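Local atomic coordinates of GCN5-related N-acetyltransferase (Sphaerobacter thermophilus, PDB entry 3TT2), a protein that is a GCN5-related N-acetyltransferase that probably transfers an acyl group, likely acetyl, to an acceptor substrate. Residues S204-E207 / R208-S211. Sequence-based numbering, arbitrary orientation.
Sequences STFE and RWLS
Leu210 lies over one face of the Phe206 ring, its CG 4.1 Å from the ring centroid and 18° off the normal. This is a CH-pi contact, offset toward the rim of the ring. Both methyls of Leu210 also reach the ring: CD2 lies 3.8 Å from Phe206 CE1, and Leu210 CD1 meets Phe206 CE2. Trp209 meets the same ring obliquely, its CE3 3.8 Å from Phe206 CE1. The Phe206 ring reaches both side chains because its CG is anti to the backbone N (chi1 179°), which swings it along the helix toward the following turn. Replacing Phe206 with an alanine would remove the ring, and Leu210 CG and its methyls, with Trp209 CE3, would probably lose their aromatic partner.

The guanidinium of Arg208 has Thr205 OG1 at its edge, near its plane. The bond from Arg208 NH1 to Thr205 OG1 is weak, at 3.4 Å. The Arg208 chain runs extended from CG to NE, and its CD passes 3.3 Å from Thr205 OG1. Thr205 is the N-cap residue, and its carbonyl accepts the first i to i+4 bond, from Trp209 N to Thr205 O at 3.1 Å. Leu210 N to Phe206 O follows at 2.9 Å. Glu207 O is gripped twice, by Ser211 N and by Ser211 OG, which reach it from opposite faces of the carbonyl plane.

The contact forms the start of helix 206-213, at the surface of the C-terminal GNAT region. The helix packs beside helix 184-194: Tyr188 meets the rings of both Phe206 and Trp209, and Arg185 makes a cation-pi contact with Phe206. Tyr188 OH also hydrogen-bonds Ser204 O just ahead of the helix. Beyond its other end, before strand 223-228, Arg217 NH2 bonds Leu210 O.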
loop_
_atom_site.group_PDB
_atom_site.type_symbol
_atom_site.label_atom_id
_atom_site.label_comp_id
_atom_site.label_asym_id
_atom_site.label_seq_id
_atom_site.Cartn_x
_atom_site.Cartn_y
_atom_site.Cartn_z
ATOM N N SER A 204 -8.772 -8.959 10.184
ATOM C CA SER A 204 -9.115 -7.935 11.162
ATOM C C SER A 204 -10.414 -8.355 11.813
ATOM O O SER A 204 -11.293 -8.901 11.151
ATOM C CB SER A 204 -9.320 -6.576 10.489
ATOM O OG SER A 204 -8.132 -6.118 9.878
ATOM N N THR A 205 -10.560 -8.099 13.103
ATOM C CA THR A 205 -11.850 -8.330 13.719
ATOM C C THR A 205 -12.800 -7.236 13.265
ATOM O O THR A 205 -12.409 -6.329 12.536
ATOM C CB THR A 205 -11.748 -8.306 15.221
ATOM O OG1 THR A 205 -11.149 -7.072 15.621
ATOM C CG2 THR A 205 -10.884 -9.452 15.687
ATOM N N PHE A 206 -14.049 -7.313 13.702
ATOM C CA PHE A 206 -15.063 -6.381 13.232
ATOM C C PHE A 206 -14.859 -4.982 13.802
ATOM O O PHE A 206 -14.992 -3.992 13.086
ATOM C CB PHE A 206 -16.462 -6.904 13.551
ATOM C CG PHE A 206 -17.563 -5.990 13.123
ATOM C CD1 PHE A 206 -17.638 -5.529 11.819
ATOM C CD2 PHE A 206 -18.533 -5.597 14.019
ATOM C CE1 PHE A 206 -18.655 -4.686 11.416
ATOM C CE2 PHE A 206 -19.550 -4.762 13.624
ATOM C CZ PHE A 206 -19.610 -4.305 12.316
ATOM N N GLU A 207 -14.521 -4.890 15.080
ATOM C CA GLU A 207 -14.310 -3.581 15.676
ATOM C C GLU A 207 -13.103 -2.881 15.057
ATOM O O GLU A 207 -13.138 -1.673 14.816
ATOM C CB GLU A 207 -14.188 -3.675 17.195
ATOM C CG GLU A 207 -15.457 -4.182 17.867
ATOM C CD GLU A 207 -15.625 -5.699 17.763
ATOM O OE1 GLU A 207 -14.598 -6.413 17.757
ATOM O OE2 GLU A 207 -16.782 -6.179 17.686
ATOM N N ARG A 208 -12.048 -3.647 14.788
ATOM C CA ARG A 208 -10.859 -3.127 14.115
ATOM C C ARG A 208 -11.231 -2.556 12.757
ATOM O O ARG A 208 -10.831 -1.447 12.401
ATOM C CB ARG A 208 -9.816 -4.232 13.927
ATOM C CG ARG A 208 -8.875 -4.445 15.108
ATOM C CD ARG A 208 -8.180 -5.805 15.024
ATOM N NE ARG A 208 -7.111 -5.956 16.011
ATOM C CZ ARG A 208 -7.301 -6.300 17.281
ATOM N NH1 ARG A 208 -8.526 -6.524 17.736
ATOM N NH2 ARG A 208 -6.263 -6.413 18.101
ATOM N N TRP A 209 -12.002 -3.325 12.001
ATOM C CA TRP A 209 -12.434 -2.902 10.685
ATOM C C TRP A 209 -13.260 -1.627 10.763
ATOM O O TRP A 209 -13.080 -0.715 9.960
ATOM C CB TRP A 209 -13.220 -4.016 10.027
ATOM C CG TRP A 209 -13.727 -3.673 8.673
ATOM C CD1 TRP A 209 -13.036 -3.715 7.503
ATOM C CD2 TRP A 209 -15.050 -3.247 8.344
ATOM N NE1 TRP A 209 -13.845 -3.334 6.464
ATOM C CE2 TRP A 209 -15.088 -3.038 6.958
ATOM C CE3 TRP A 209 -16.207 -3.017 9.092
ATOM C CZ2 TRP A 209 -16.238 -2.616 6.302
ATOM C CZ3 TRP A 209 -17.347 -2.593 8.437
ATOM C CH2 TRP A 209 -17.356 -2.401 7.062
ATOM N N LEU A 210 -14.150 -1.556 11.748
ATOM C CA LEU A 210 -14.955 -0.356 11.982
ATOM C C LEU A 210 -14.128 0.902 12.196
ATOM O O LEU A 210 -14.466 1.962 11.689
ATOM C CB LEU A 210 -15.862 -0.543 13.193
ATOM C CG LEU A 210 -17.150 -1.336 12.990
ATOM C CD1 LEU A 210 -18.069 -1.122 14.177
ATOM C CD2 LEU A 210 -17.837 -0.945 11.684
ATOM N N SER A 211 -13.055 0.790 12.967
ATOM C CA SER A 211 -12.267 1.963 13.303
ATOM C C SER A 211 -11.376 2.367 12.145
ATOM O O SER A 211 -11.032 3.539 11.997
ATOM C CB SER A 211 -11.418 1.690 14.532
ATOM O OG SER A 211 -12.229 1.220 15.591
#